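Local coordinates for protein ethanolamine kinase Pv091845 (Plasmodium vivax, PDB 2QG7) that probably phosphorylates ethanolamine at the expense of ATP, the first step of phosphatidylethanolamine synthesis from ethanolamine, at residues G62-R65 and S66-A69; I52-S55 and N56-L60; D268-V271 and L272-S275; L246-E249 and E250-I254. One frame throughout, in Å; residues are numbered along the deposited sequence.

Contact 1 of 4, residues G62-R65 and S66-A69; sequences GEDR and SEKA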
ATOM      1  N   GLY D  62     -42.979 -32.872   9.339  1.00 67.65           N
ATOM      2  CA  GLY D  62     -43.828 -32.873  10.528  1.00 69.41           C
ATOM      3  C   GLY D  62     -43.606 -31.731  11.528  1.00 70.08           C
ATOM      4  O   GLY D  62     -44.512 -31.379  12.277  1.00 70.01           O
ATOM      5  N   GLU D  63     -42.394 -31.176  11.565  1.00 70.57           N
ATOM      6  CA  GLU D  63     -42.110 -30.003  12.377  1.00 71.01           C
ATOM      7  C   GLU D  63     -42.868 -28.783  11.847  1.00 71.85           C
ATOM      8  O   GLU D  63     -43.129 -28.691  10.634  1.00 72.24           O
ATOM      9  CB  GLU D  63     -40.608 -29.727  12.415  1.00 70.45           C
ATOM     10  CG  GLU D  63     -39.775 -30.940  12.825  1.00 68.67           C
ATOM     11  CD  GLU D  63     -38.318 -30.555  13.085  1.00 67.35           C
ATOM     12  OE1 GLU D  63     -37.767 -31.088  14.087  1.00 66.78           O
ATOM     13  OE2 GLU D  63     -37.720 -29.738  12.302  1.00 64.30           O
ATOM     14  N   ASP D  64     -43.240 -27.858  12.748  1.00 73.03           N
ATOM     15  CA  ASP D  64     -43.923 -26.628  12.322  1.00 73.87           C
ATOM     16  C   ASP D  64     -42.892 -25.687  11.701  1.00 73.56           C
ATOM     17  O   ASP D  64     -41.968 -25.222  12.393  1.00 73.41           O
ATOM     18  CB  ASP D  64     -44.660 -25.954  13.492  1.00 74.56           C
ATOM     19  CG  ASP D  64     -45.487 -24.725  13.048  1.00 77.19           C
ATOM     20  OD1 ASP D  64     -46.095 -24.759  11.950  1.00 79.51           O
ATOM     21  OD2 ASP D  64     -45.541 -23.719  13.801  1.00 80.35           O
ATOM     22  N   ARG D  65     -43.038 -25.437  10.394  1.00 73.16           N
ATOM     23  CA  ARG D  65     -42.039 -24.696   9.635  1.00 72.85           C
ATOM     24  C   ARG D  65     -41.794 -23.276  10.177  1.00 73.18           C
ATOM     25  O   ARG D  65     -40.643 -22.827  10.226  1.00 73.12           O
ATOM     26  CB  ARG D  65     -42.379 -24.670   8.150  1.00 72.63           C
ATOM     27  CG  ARG D  65     -41.241 -24.100   7.303  1.00 73.40           C
ATOM     28  CD  ARG D  65     -41.583 -23.970   5.823  1.00 75.62           C
ATOM     29  NE  ARG D  65     -42.769 -23.111   5.579  1.00 76.91           N
ATOM     30  CZ  ARG D  65     -42.946 -22.440   4.420  1.00 77.94           C
ATOM     31  NH1 ARG D  65     -41.996 -22.508   3.384  1.00 77.26           N
ATOM     32  NH2 ARG D  65     -44.069 -21.688   4.296  1.00 77.42           N
ATOM     33  N   SER D  66     -42.868 -22.595  10.596  1.00 73.43           N
ATOM     34  CA  SER D  66     -42.805 -21.221  11.121  1.00 73.77           C
ATOM     35  C   SER D  66     -42.242 -21.156  12.528  1.00 73.44           C
ATOM     36  O   SER D  66     -41.490 -20.248  12.844  1.00 74.02           O
ATOM     37  CB  SER D  66     -44.191 -20.561  11.109  1.00 74.21           C
ATOM     38  OG  SER D  66     -44.721 -20.520   9.795  1.00 76.70           O
ATOM     39  N   GLU D  67     -42.636 -22.106  13.372  1.00 73.34           N
ATOM     40  CA  GLU D  67     -42.078 -22.239  14.708  1.00 73.17           C
ATOM     41  C   GLU D  67     -40.595 -22.614  14.667  1.00 72.47           C
ATOM     42  O   GLU D  67     -39.805 -22.131  15.493  1.00 72.56           O
ATOM     43  CB  GLU D  67     -42.863 -23.293  15.478  1.00 73.80           C
ATOM     44  CG  GLU D  67     -42.284 -23.664  16.831  1.00 76.90           C
ATOM     45  CD  GLU D  67     -42.662 -22.671  17.903  1.00 80.59           C
ATOM     46  OE1 GLU D  67     -42.160 -21.513  17.877  1.00 82.68           O
ATOM     47  OE2 GLU D  67     -43.473 -23.060  18.776  1.00 82.65           O
ATOM     48  N   LYS D  68     -40.224 -23.468  13.702  1.00 71.71           N
ATOM     49  CA  LYS D  68     -38.826 -23.909  13.525  1.00 70.70           C
ATOM     50  C   LYS D  68     -37.921 -22.876  12.879  1.00 69.92           C
ATOM     51  O   LYS D  68     -36.734 -22.805  13.220  1.00 69.59           O
ATOM     52  CB  LYS D  68     -38.736 -25.231  12.748  1.00 70.88           C
ATOM     53  CG  LYS D  68     -39.102 -26.470  13.552  1.00 70.34           C
ATOM     54  CD  LYS D  68     -38.104 -26.746  14.652  1.00 70.20           C
ATOM     55  CE  LYS D  68     -38.663 -27.756  15.647  1.00 70.06           C
ATOM     56  NZ  LYS D  68     -37.480 -28.360  16.428  1.00 71.26           N
ATOM     57  N   ALA D  69     -38.468 -22.100  11.933  1.00 69.58           N
ATOM     58  CA  ALA D  69     -37.721 -21.026  11.281  1.00 69.25           C
ATOM     59  C   ALA D  69     -37.452 -19.919  12.287  1.00 69.44           C
ATOM     60  O   ALA D  69     -36.377 -19.305  12.279  1.00 69.27           O
ATOM     61  CB  ALA D  69     -38.480 -20.491  10.114  1.00 69.38           C
TER

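Contact 2 of 4, residues I52-S55 and N56-L60; sequences ITES and NLRIL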
ATOM      1  N   ILE D  52     -22.295 -21.314   9.526  1.00 70.70           N
ATOM      2  CA  ILE D  52     -23.600 -21.964   9.633  1.00 68.89           C
ATOM      3  C   ILE D  52     -23.733 -22.948   8.453  1.00 68.79           C
ATOM      4  O   ILE D  52     -23.378 -22.620   7.297  1.00 68.44           O
ATOM      5  CB  ILE D  52     -24.774 -20.929   9.616  1.00 68.38           C
ATOM      6  CG1 ILE D  52     -24.663 -19.954  10.795  1.00 67.57           C
ATOM      7  CG2 ILE D  52     -26.131 -21.622   9.644  1.00 67.23           C
ATOM      8  CD1 ILE D  52     -25.294 -18.623  10.562  1.00 65.05           C
ATOM      9  N   THR D  53     -24.262 -24.139   8.757  1.00 67.81           N
ATOM     10  CA  THR D  53     -24.377 -25.224   7.798  1.00 67.01           C
ATOM     11  C   THR D  53     -25.789 -25.342   7.265  1.00 66.13           C
ATOM     12  O   THR D  53     -26.713 -24.852   7.887  1.00 66.13           O
ATOM     13  CB  THR D  53     -23.961 -26.533   8.480  1.00 66.84           C
ATOM     14  OG1 THR D  53     -22.581 -26.378   8.877  1.00 67.52           O
ATOM     15  CG2 THR D  53     -24.074 -27.746   7.515  1.00 69.67           C
ATOM     16  N   GLU D  54     -25.941 -25.982   6.105  1.00 65.60           N
ATOM     17  CA  GLU D  54     -27.236 -26.339   5.560  1.00 65.38           C
ATOM     18  C   GLU D  54     -28.033 -27.282   6.484  1.00 65.49           C
ATOM     19  O   GLU D  54     -29.275 -27.193   6.562  1.00 65.56           O
ATOM     20  CB  GLU D  54     -27.053 -26.976   4.191  1.00 65.85           C
ATOM     21  CG  GLU D  54     -28.371 -27.216   3.440  1.00 67.65           C
ATOM     22  CD  GLU D  54     -28.203 -28.007   2.147  1.00 70.49           C
ATOM     23  OE1 GLU D  54     -29.223 -28.589   1.701  1.00 71.00           O
ATOM     24  OE2 GLU D  54     -27.075 -28.043   1.571  1.00 71.12           O
ATOM     25  N   SER D  55     -27.317 -28.180   7.175  1.00 64.70           N
ATOM     26  CA  SER D  55     -27.924 -29.082   8.154  1.00 63.57           C
ATOM     27  C   SER D  55     -28.252 -28.377   9.476  1.00 63.37           C
ATOM     28  O   SER D  55     -29.148 -28.824  10.199  1.00 63.27           O
ATOM     29  CB  SER D  55     -27.015 -30.287   8.414  1.00 63.31           C
ATOM     30  OG  SER D  55     -26.984 -31.170   7.280  1.00 63.13           O
ATOM     31  N   ASN D  56     -27.525 -27.296   9.804  1.00 62.64           N
ATOM     32  CA  ASN D  56     -27.927 -26.441  10.919  1.00 61.92           C
ATOM     33  C   ASN D  56     -29.342 -25.916  10.711  1.00 61.80           C
ATOM     34  O   ASN D  56     -30.148 -25.887  11.655  1.00 61.82           O
ATOM     35  CB  ASN D  56     -26.979 -25.254  11.121  1.00 61.78           C
ATOM     36  CG  ASN D  56     -25.583 -25.654  11.603  1.00 62.53           C
ATOM     37  OD1 ASN D  56     -24.647 -24.852  11.499  1.00 62.54           O
ATOM     38  ND2 ASN D  56     -25.435 -26.873  12.146  1.00 61.25           N
ATOM     39  N   LEU D  57     -29.645 -25.521   9.474  1.00 61.66           N
ATOM     40  CA  LEU D  57     -30.906 -24.828   9.143  1.00 62.00           C
ATOM     41  C   LEU D  57     -32.013 -25.741   8.601  1.00 62.46           C
ATOM     42  O   LEU D  57     -33.029 -25.273   8.083  1.00 62.38           O
ATOM     43  CB  LEU D  57     -30.642 -23.661   8.152  1.00 61.75           C
ATOM     44  CG  LEU D  57     -29.627 -22.564   8.513  1.00 60.23           C
ATOM     45  CD1 LEU D  57     -29.444 -21.594   7.371  1.00 57.24           C
ATOM     46  CD2 LEU D  57     -29.995 -21.820   9.820  1.00 59.56           C
ATOM     47  N   ARG D  58     -31.824 -27.046   8.738  1.00 63.45           N
ATOM     48  CA  ARG D  58     -32.735 -28.017   8.158  1.00 63.45           C
ATOM     49  C   ARG D  58     -34.025 -28.110   8.971  1.00 63.34           C
ATOM     50  O   ARG D  58     -33.999 -28.205  10.200  1.00 63.63           O
ATOM     51  CB  ARG D  58     -32.032 -29.381   8.047  1.00 63.75           C
ATOM     52  CG  ARG D  58     -32.527 -30.218   6.893  1.00 64.27           C
ATOM     53  CD  ARG D  58     -31.432 -31.108   6.327  1.00 66.83           C
ATOM     54  NE  ARG D  58     -31.643 -31.315   4.886  1.00 67.70           N
ATOM     55  CZ  ARG D  58     -30.672 -31.528   3.999  1.00 68.73           C
ATOM     56  NH1 ARG D  58     -30.993 -31.675   2.714  1.00 71.69           N
ATOM     57  NH2 ARG D  58     -29.388 -31.589   4.381  1.00 67.26           N
ATOM     58  N   ILE D  59     -35.153 -28.067   8.275  1.00 63.43           N
ATOM     59  CA  ILE D  59     -36.457 -28.280   8.896  1.00 63.47           C
ATOM     60  C   ILE D  59     -37.030 -29.637   8.411  1.00 63.53           C
ATOM     61  O   ILE D  59     -37.282 -29.836   7.212  1.00 63.67           O
ATOM     62  CB  ILE D  59     -37.432 -27.102   8.612  1.00 63.25           C
ATOM     63  CG1 ILE D  59     -36.918 -25.828   9.262  1.00 63.81           C
ATOM     64  CG2 ILE D  59     -38.853 -27.401   9.140  1.00 63.81           C
ATOM     65  CD1 ILE D  59     -37.655 -24.592   8.835  1.00 63.79           C
ATOM     66  N   LEU D  60     -37.225 -30.558   9.357  1.00 63.15           N
ATOM     67  CA  LEU D  60     -37.650 -31.925   9.048  1.00 63.14           C
ATOM     68  C   LEU D  60     -39.164 -32.038   8.917  1.00 64.35           C
ATOM     69  O   LEU D  60     -39.910 -31.139   9.344  1.00 63.94           O
ATOM     70  CB  LEU D  60     -37.086 -32.937  10.062  1.00 62.00           C
ATOM     71  CG  LEU D  60     -35.589 -32.718  10.363  1.00 59.20           C
ATOM     72  CD1 LEU D  60     -35.158 -33.403  11.657  1.00 58.13           C
ATOM     73  CD2 LEU D  60     -34.722 -33.147   9.215  1.00 56.78           C
TER

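Contact 3 of 4, residues D268-V271 and L272-S275; sequences DFDV and LRDS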
ATOM      1  N   ASP D 268       3.894   4.596  17.697  1.00 49.02           N
ATOM      2  CA  ASP D 268       4.065   5.344  18.960  1.00 49.74           C
ATOM      3  C   ASP D 268       2.747   6.015  19.339  1.00 50.13           C
ATOM      4  O   ASP D 268       2.335   7.004  18.724  1.00 49.16           O
ATOM      5  CB  ASP D 268       5.190   6.380  18.855  1.00 49.76           C
ATOM      6  CG  ASP D 268       5.670   6.883  20.218  1.00 51.16           C
ATOM      7  OD1 ASP D 268       5.031   6.601  21.249  1.00 54.67           O
ATOM      8  OD2 ASP D 268       6.710   7.568  20.278  1.00 54.13           O
ATOM      9  N   PHE D 269       2.057   5.427  20.308  1.00 51.48           N
ATOM     10  CA  PHE D 269       0.723   5.890  20.687  1.00 52.94           C
ATOM     11  C   PHE D 269       0.724   7.226  21.435  1.00 54.01           C
ATOM     12  O   PHE D 269      -0.279   7.934  21.392  1.00 55.17           O
ATOM     13  CB  PHE D 269      -0.042   4.823  21.456  1.00 52.43           C
ATOM     14  CG  PHE D 269      -0.968   3.986  20.590  1.00 54.30           C
ATOM     15  CD1 PHE D 269      -0.460   3.183  19.544  1.00 57.37           C
ATOM     16  CD2 PHE D 269      -2.337   3.989  20.818  1.00 52.72           C
ATOM     17  CE1 PHE D 269      -1.300   2.409  18.753  1.00 56.67           C
ATOM     18  CE2 PHE D 269      -3.196   3.230  20.029  1.00 55.15           C
ATOM     19  CZ  PHE D 269      -2.692   2.431  18.996  1.00 57.27           C
ATOM     20  N   ASP D 270       1.837   7.583  22.077  1.00 54.56           N
ATOM     21  CA  ASP D 270       1.979   8.878  22.730  1.00 55.46           C
ATOM     22  C   ASP D 270       2.010   9.995  21.702  1.00 55.59           C
ATOM     23  O   ASP D 270       1.437  11.069  21.925  1.00 55.60           O
ATOM     24  CB  ASP D 270       3.238   8.936  23.603  1.00 55.64           C
ATOM     25  CG  ASP D 270       3.191   7.939  24.764  1.00 60.01           C
ATOM     26  OD1 ASP D 270       2.240   7.998  25.583  1.00 64.32           O
ATOM     27  OD2 ASP D 270       4.099   7.077  24.873  1.00 63.11           O
ATOM     28  N   VAL D 271       2.711   9.745  20.596  1.00 55.45           N
ATOM     29  CA  VAL D 271       2.777  10.675  19.464  1.00 55.38           C
ATOM     30  C   VAL D 271       1.443  10.694  18.688  1.00 55.53           C
ATOM     31  O   VAL D 271       1.049  11.734  18.112  1.00 56.12           O
ATOM     32  CB  VAL D 271       3.972  10.335  18.512  1.00 55.15           C
ATOM     33  CG1 VAL D 271       3.985  11.211  17.277  1.00 53.71           C
ATOM     34  CG2 VAL D 271       5.303  10.466  19.268  1.00 56.25           C
ATOM     35  N   LEU D 272       0.764   9.553  18.669  1.00 54.43           N
ATOM     36  CA  LEU D 272      -0.530   9.474  18.068  1.00 54.33           C
ATOM     37  C   LEU D 272      -1.532  10.299  18.900  1.00 54.66           C
ATOM     38  O   LEU D 272      -2.311  11.077  18.326  1.00 54.59           O
ATOM     39  CB  LEU D 272      -0.968   8.003  17.910  1.00 53.90           C
ATOM     40  CG  LEU D 272      -2.334   7.699  17.271  1.00 51.73           C
ATOM     41  CD1 LEU D 272      -2.466   8.227  15.825  1.00 52.96           C
ATOM     42  CD2 LEU D 272      -2.618   6.219  17.332  1.00 51.31           C
ATOM     43  N   ARG D 273      -1.498  10.115  20.233  1.00 54.81           N
ATOM     44  CA  ARG D 273      -2.298  10.904  21.177  1.00 54.99           C
ATOM     45  C   ARG D 273      -2.095  12.384  20.982  1.00 54.75           C
ATOM     46  O   ARG D 273      -3.052  13.124  20.965  1.00 55.46           O
ATOM     47  CB  ARG D 273      -1.964  10.555  22.620  1.00 55.57           C
ATOM     48  CG  ARG D 273      -2.978  11.053  23.661  1.00 57.12           C
ATOM     49  CD  ARG D 273      -2.594  10.646  25.098  1.00 60.49           C
ATOM     50  NE  ARG D 273      -2.586   9.197  25.354  1.00 63.13           N
ATOM     51  CZ  ARG D 273      -1.469   8.455  25.414  1.00 65.15           C
ATOM     52  NH1 ARG D 273      -1.527   7.145  25.652  1.00 64.82           N
ATOM     53  NH2 ARG D 273      -0.278   9.025  25.234  1.00 65.43           N
ATOM     54  N   ASP D 274      -0.856  12.807  20.804  1.00 54.79           N
ATOM     55  CA  ASP D 274      -0.526  14.202  20.541  1.00 54.80           C
ATOM     56  C   ASP D 274      -1.042  14.704  19.205  1.00 54.73           C
ATOM     57  O   ASP D 274      -1.405  15.873  19.068  1.00 55.37           O
ATOM     58  CB  ASP D 274       0.997  14.382  20.545  1.00 55.34           C
ATOM     59  CG  ASP D 274       1.606  14.326  21.943  1.00 57.90           C
ATOM     60  OD1 ASP D 274       0.847  14.179  22.933  1.00 61.83           O
ATOM     61  OD2 ASP D 274       2.856  14.434  22.060  1.00 58.74           O
ATOM     62  N   SER D 275      -1.005  13.833  18.202  1.00 55.02           N
ATOM     63  CA  SER D 275      -1.411  14.152  16.846  1.00 54.55           C
ATOM     64  C   SER D 275      -2.916  14.322  16.723  1.00 54.13           C
ATOM     65  O   SER D 275      -3.379  15.163  15.972  1.00 54.40           O
ATOM     66  CB  SER D 275      -0.968  13.038  15.909  1.00 54.67           C
ATOM     67  OG  SER D 275       0.420  13.181  15.627  1.00 55.53           O
TER

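Contact 4 of 4, residues L246-E249 and E250-I254; sequences LLNE and ERKKI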
ATOM      1  N   LEU D 246      -9.622   1.882  22.388  1.00 58.53           N
ATOM      2  CA  LEU D 246      -9.774   0.460  22.156  1.00 58.94           C
ATOM      3  C   LEU D 246      -8.491  -0.179  21.594  1.00 59.49           C
ATOM      4  O   LEU D 246      -8.168  -1.349  21.894  1.00 60.30           O
ATOM      5  CB  LEU D 246     -10.949   0.208  21.227  1.00 59.17           C
ATOM      6  CG  LEU D 246     -12.383   0.369  21.776  1.00 60.32           C
ATOM      7  CD1 LEU D 246     -13.407   0.468  20.635  1.00 60.30           C
ATOM      8  CD2 LEU D 246     -12.754  -0.807  22.702  1.00 61.39           C
ATOM      9  N   LEU D 247      -7.743   0.589  20.812  1.00 59.27           N
ATOM     10  CA  LEU D 247      -6.499   0.116  20.252  1.00 58.76           C
ATOM     11  C   LEU D 247      -5.371   0.205  21.241  1.00 59.85           C
ATOM     12  O   LEU D 247      -4.508  -0.664  21.260  1.00 59.89           O
ATOM     13  CB  LEU D 247      -6.143   0.866  18.976  1.00 57.73           C
ATOM     14  CG  LEU D 247      -6.885   0.460  17.703  1.00 55.69           C
ATOM     15  CD1 LEU D 247      -6.498   1.372  16.559  1.00 53.22           C
ATOM     16  CD2 LEU D 247      -6.615  -0.991  17.343  1.00 53.76           C
ATOM     17  N   ASN D 248      -5.369   1.249  22.062  1.00 61.17           N
ATOM     18  CA  ASN D 248      -4.302   1.426  23.064  1.00 62.65           C
ATOM     19  C   ASN D 248      -4.378   0.389  24.196  1.00 63.59           C
ATOM     20  O   ASN D 248      -3.360  -0.064  24.693  1.00 63.88           O
ATOM     21  CB  ASN D 248      -4.339   2.832  23.649  1.00 62.78           C
ATOM     22  CG  ASN D 248      -3.084   3.191  24.424  1.00 63.03           C
ATOM     23  OD1 ASN D 248      -3.158   3.722  25.534  1.00 62.21           O
ATOM     24  ND2 ASN D 248      -1.933   2.948  23.829  1.00 62.52           N
ATOM     25  N   GLU D 249      -5.586   0.012  24.586  1.00 64.40           N
ATOM     26  CA  GLU D 249      -5.776  -1.014  25.595  1.00 65.74           C
ATOM     27  C   GLU D 249      -5.480  -2.395  25.006  1.00 65.57           C
ATOM     28  O   GLU D 249      -5.179  -3.335  25.735  1.00 65.85           O
ATOM     29  CB  GLU D 249      -7.191  -0.935  26.219  1.00 65.94           C
ATOM     30  CG  GLU D 249      -7.389   0.255  27.173  1.00 69.44           C
ATOM     31  CD  GLU D 249      -8.884   0.683  27.324  1.00 76.54           C
ATOM     32  OE1 GLU D 249      -9.717  -0.197  27.687  1.00 78.58           O
ATOM     33  OE2 GLU D 249      -9.226   1.902  27.092  1.00 77.83           O
ATOM     34  N   GLU D 250      -5.562  -2.512  23.688  1.00 65.45           N
ATOM     35  CA  GLU D 250      -5.144  -3.743  23.018  1.00 65.86           C
ATOM     36  C   GLU D 250      -3.595  -3.793  22.845  1.00 65.60           C
ATOM     37  O   GLU D 250      -2.973  -4.859  22.990  1.00 65.60           O
ATOM     38  CB  GLU D 250      -5.876  -3.895  21.672  1.00 65.50           C
ATOM     39  CG  GLU D 250      -5.594  -5.183  20.942  1.00 66.87           C
ATOM     40  CD  GLU D 250      -6.315  -6.392  21.541  1.00 69.46           C
ATOM     41  OE1 GLU D 250      -7.251  -6.185  22.341  1.00 72.45           O
ATOM     42  OE2 GLU D 250      -5.974  -7.551  21.194  1.00 67.06           O
ATOM     43  N   ARG D 251      -2.996  -2.636  22.546  1.00 65.48           N
ATOM     44  CA  ARG D 251      -1.552  -2.489  22.391  1.00 65.70           C
ATOM     45  C   ARG D 251      -0.829  -2.844  23.692  1.00 65.98           C
ATOM     46  O   ARG D 251       0.325  -3.246  23.680  1.00 66.03           O
ATOM     47  CB  ARG D 251      -1.235  -1.038  22.036  1.00 65.31           C
ATOM     48  CG  ARG D 251       0.114  -0.818  21.430  1.00 66.86           C
ATOM     49  CD  ARG D 251       0.682   0.570  21.687  1.00 68.26           C
ATOM     50  NE  ARG D 251       2.077   0.561  21.222  1.00 72.24           N
ATOM     51  CZ  ARG D 251       3.041   1.443  21.525  1.00 71.65           C
ATOM     52  NH1 ARG D 251       2.807   2.497  22.313  1.00 73.39           N
ATOM     53  NH2 ARG D 251       4.261   1.263  21.019  1.00 71.11           N
ATOM     54  N   LYS D 252      -1.523  -2.663  24.811  1.00 66.24           N
ATOM     55  CA  LYS D 252      -0.961  -2.874  26.140  1.00 66.59           C
ATOM     56  C   LYS D 252      -0.718  -4.347  26.474  1.00 66.39           C
ATOM     57  O   LYS D 252       0.220  -4.663  27.201  1.00 67.19           O
ATOM     58  CB  LYS D 252      -1.865  -2.237  27.204  1.00 66.62           C
ATOM     59  CG  LYS D 252      -1.666  -0.735  27.372  1.00 68.60           C
ATOM     60  CD  LYS D 252      -2.420  -0.249  28.621  1.00 72.13           C
ATOM     61  CE  LYS D 252      -2.155   1.219  28.939  1.00 73.67           C
ATOM     62  NZ  LYS D 252      -2.830   2.141  27.970  1.00 74.47           N
ATOM     63  N   LYS D 253      -1.568  -5.234  25.959  1.00 66.11           N
ATOM     64  CA  LYS D 253      -1.425  -6.674  26.162  1.00 65.98           C
ATOM     65  C   LYS D 253      -0.123  -7.188  25.564  1.00 65.84           C
ATOM     66  O   LYS D 253       0.279  -6.793  24.448  1.00 66.27           O
ATOM     67  CB  LYS D 253      -2.589  -7.418  25.524  1.00 65.50           C
ATOM     68  CG  LYS D 253      -3.914  -7.071  26.174  1.00 67.36           C
ATOM     69  CD  LYS D 253      -5.081  -7.678  25.444  1.00 67.78           C
ATOM     70  CE  LYS D 253      -6.377  -7.150  26.044  1.00 70.31           C
ATOM     71  NZ  LYS D 253      -7.562  -7.568  25.211  1.00 72.27           N
ATOM     72  N   ILE D 254       0.555  -8.049  26.315  1.00 65.14           N
ATOM     73  CA  ILE D 254       1.692  -8.774  25.770  1.00 64.09           C
ATOM     74  C   ILE D 254       1.118  -9.967  25.011  1.00 62.27           C
ATOM     75  O   ILE D 254       0.301 -10.715  25.534  1.00 62.34           O
ATOM     76  CB  ILE D 254       2.775  -9.154  26.853  1.00 64.39           C
ATOM     77  CG1 ILE D 254       3.835 -10.112  26.261  1.00 65.11           C
ATOM     78  CG2 ILE D 254       2.127  -9.745  28.104  1.00 66.33           C
ATOM     79  CD1 ILE D 254       5.210 -10.010  26.957  1.00 71.42           C
TER
HETATM   80  O   HOH W   1       0.752   1.873  24.554  1.00 52.87           O

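Contact 1 of 4, residues G62-R65 and S66-A69
The carboxylate of E63 meets K68 by its face. The lysine chain passes over the flat group from CD to NZ, with K68 CE 3.8 Å from E63 CD and almost straight above it. K68 NZ is 3.6 Å from E63 OE1, a long salt bridge made from above the carboxylate plane, and the two side chains cross at about a right angle. The lysine reaches this place by bending at chi2 (-67°), which folds its outer half back over E63. The other oxygen, E63 OE2, has a closer partner in the backbone N of L60, and that bond ties the carboxylate to the preceding loop. D64 carries the second flat group. E67 N sits well above the plane of the D64 carboxylate, giving a weak bond of 3.4 Å to D64 OD2, while E67 CB presses in to 3.2 Å from the same D64 OD2. D64 is the N-cap of helix 65-75: it stands just before the helix and its side chain accepts from an NH of the first turn. Proximity to the helix start would probably stabilise the negative charge. The carboxylate of E67 is turned 76° from that of D64 and leads away from it, which keeps the like charges apart. Below the cap the regular helical bonds begin, K68 N to D64 O at 2.8 Å and A69 N to R65 O at 2.9 Å. A69 CB lies 3.2 Å from R65 O, and A69 packs against Y93 and L96 of helix 84-98.

Contact 2 of 4, residues I52-S55 and N56-L60
N56 turns its side chain back on T53, and the torsion shows how: CG stands beside the residue's own backbone N (chi1 -68°), which brings OD1 to 2.9 Å from T53 N. The bond is fairly straight at hydrogen, yet the donor comes from above the amide carbonyl plane, 54° out of it. T53 CB lies 3.5 Å from the same N56 OD1, so T53 meets this oxygen with both its N-H and its side chain. I52 places its methyl CG2 3.8 Å from L57 CG, and CG2 is near both leucine methyls as well; the two side chains cross at about a right angle and form the buried apolar side of the turn. E54 runs extended, while R58 bends at chi2 and chi3, bringing E54 OE1 over one face of the guanidinium, 3.7 Å from R58 NH1. That long salt bridge rests on charge, because the oxygen stands well off the guanidinium plane, in which the N-H bonds are directed; K85 makes a second, weak ion pair with it. At the guanidinium edge S55 OG lies in plane, 3.8 Å from R58 NH2. L57 N closes the backbone with two weak bonds, 3.4 Å to T53 O and 3.4 Å to E54 O. A side-chain oxygen accepting from the backbone N three residues earlier, in a turn that is not part of a regular helix, resembles the return half of a capping box.

Contact 3 of 4, residues D268-V271 and L272-S275
L272 sets its CD2 methyl over the centre of the F269 ring, 4.0 Å from the centroid and only 6° off the ring normal, a CH-pi contact between side chains that run side by side in the same direction. Its backbone N donates to D268 O at 3.0 Å, while its side chain also packs on L266 of the second subunit. R273 comes next, bonded through its N to F269 O at 2.8 Å. Its chain is extended at first and then bends at chi3 (-64°), which carries NH2 to D270 OD1 at 2.7 Å. This salt bridge is nearly straight and lies close to the guanidinium plane, but uses the anti side of the carboxylate oxygen. The residues form the first turns of helix 269-284, for which D268 is the N-cap, its OD1 accepting weakly from D270 N at 3.4 Å. D274 continues the helical pattern through its N to D270 O, 3.1 Å away. S275 doubles its hold on V271 O: its N and its OG, each 2.9 Å from that oxygen, approach from opposite faces of the carbonyl plane.

Contact 4 of 4, residues L246-E249 and E250-I254
R251 N donates to L247 O at 2.8 Å, and the other backbone bonds are weak: E250 N divides itself between L246 O and L247 O, and K252 N reaches N248 O at 3.2 Å with a bent geometry. K253 N then turns back weakly to E250 O. The segments lie toward the C-terminal end of helix 236-251, a helix of the choline/ethanolamine kinase family region that packs through L247 on L423, L426 and L427 of helix 413-430. Among the polar side chains, N248 holds CG anti to the backbone N (chi1 -166°), and K252 bends at chi4 (72°), bringing K252 NZ to 2.9 Å from N248 OD1. The lysine chain also leans on the backbone, with K252 CG 3.2 Å from N248 O. E250 and K253 form a salt bridge, K253 NZ lying 3.2 Å from E250 OE1 and above the carboxylate plane. A water joins the amide ND2 of N248 to the arginine, accepting weakly from N248 ND2 at 3.0 Å and from R251 NH1 at 3.1 Å. R251 extends from CG to NE past the N248 amide, and its NH2 is held beyond the turn by K265 O and by a salt bridge to D268 OD2 of the second subunit.

The four contacts fall into two pairs. Contacts 1 and 2 adjoin near the start of the modelled chain, their centres 12 Å apart, where I59 lies against the first turn of helix 65-75, with I59 CG1 4.0 Å from K68 CB. Contacts 3 and 4 have centres 14 Å apart and join two helices through F269, whose CD1 is 3.6 Å from R251 CD and whose CZ is 3.8 Å from L247 CB; both also reach the second subunit. Between the pairs nothing touches: even contacts 2 and 4 keep about 24 Å between nearest atoms, and the centres of contacts 1 and 3 are 56 Å apart, on opposite sides of the chain's centre.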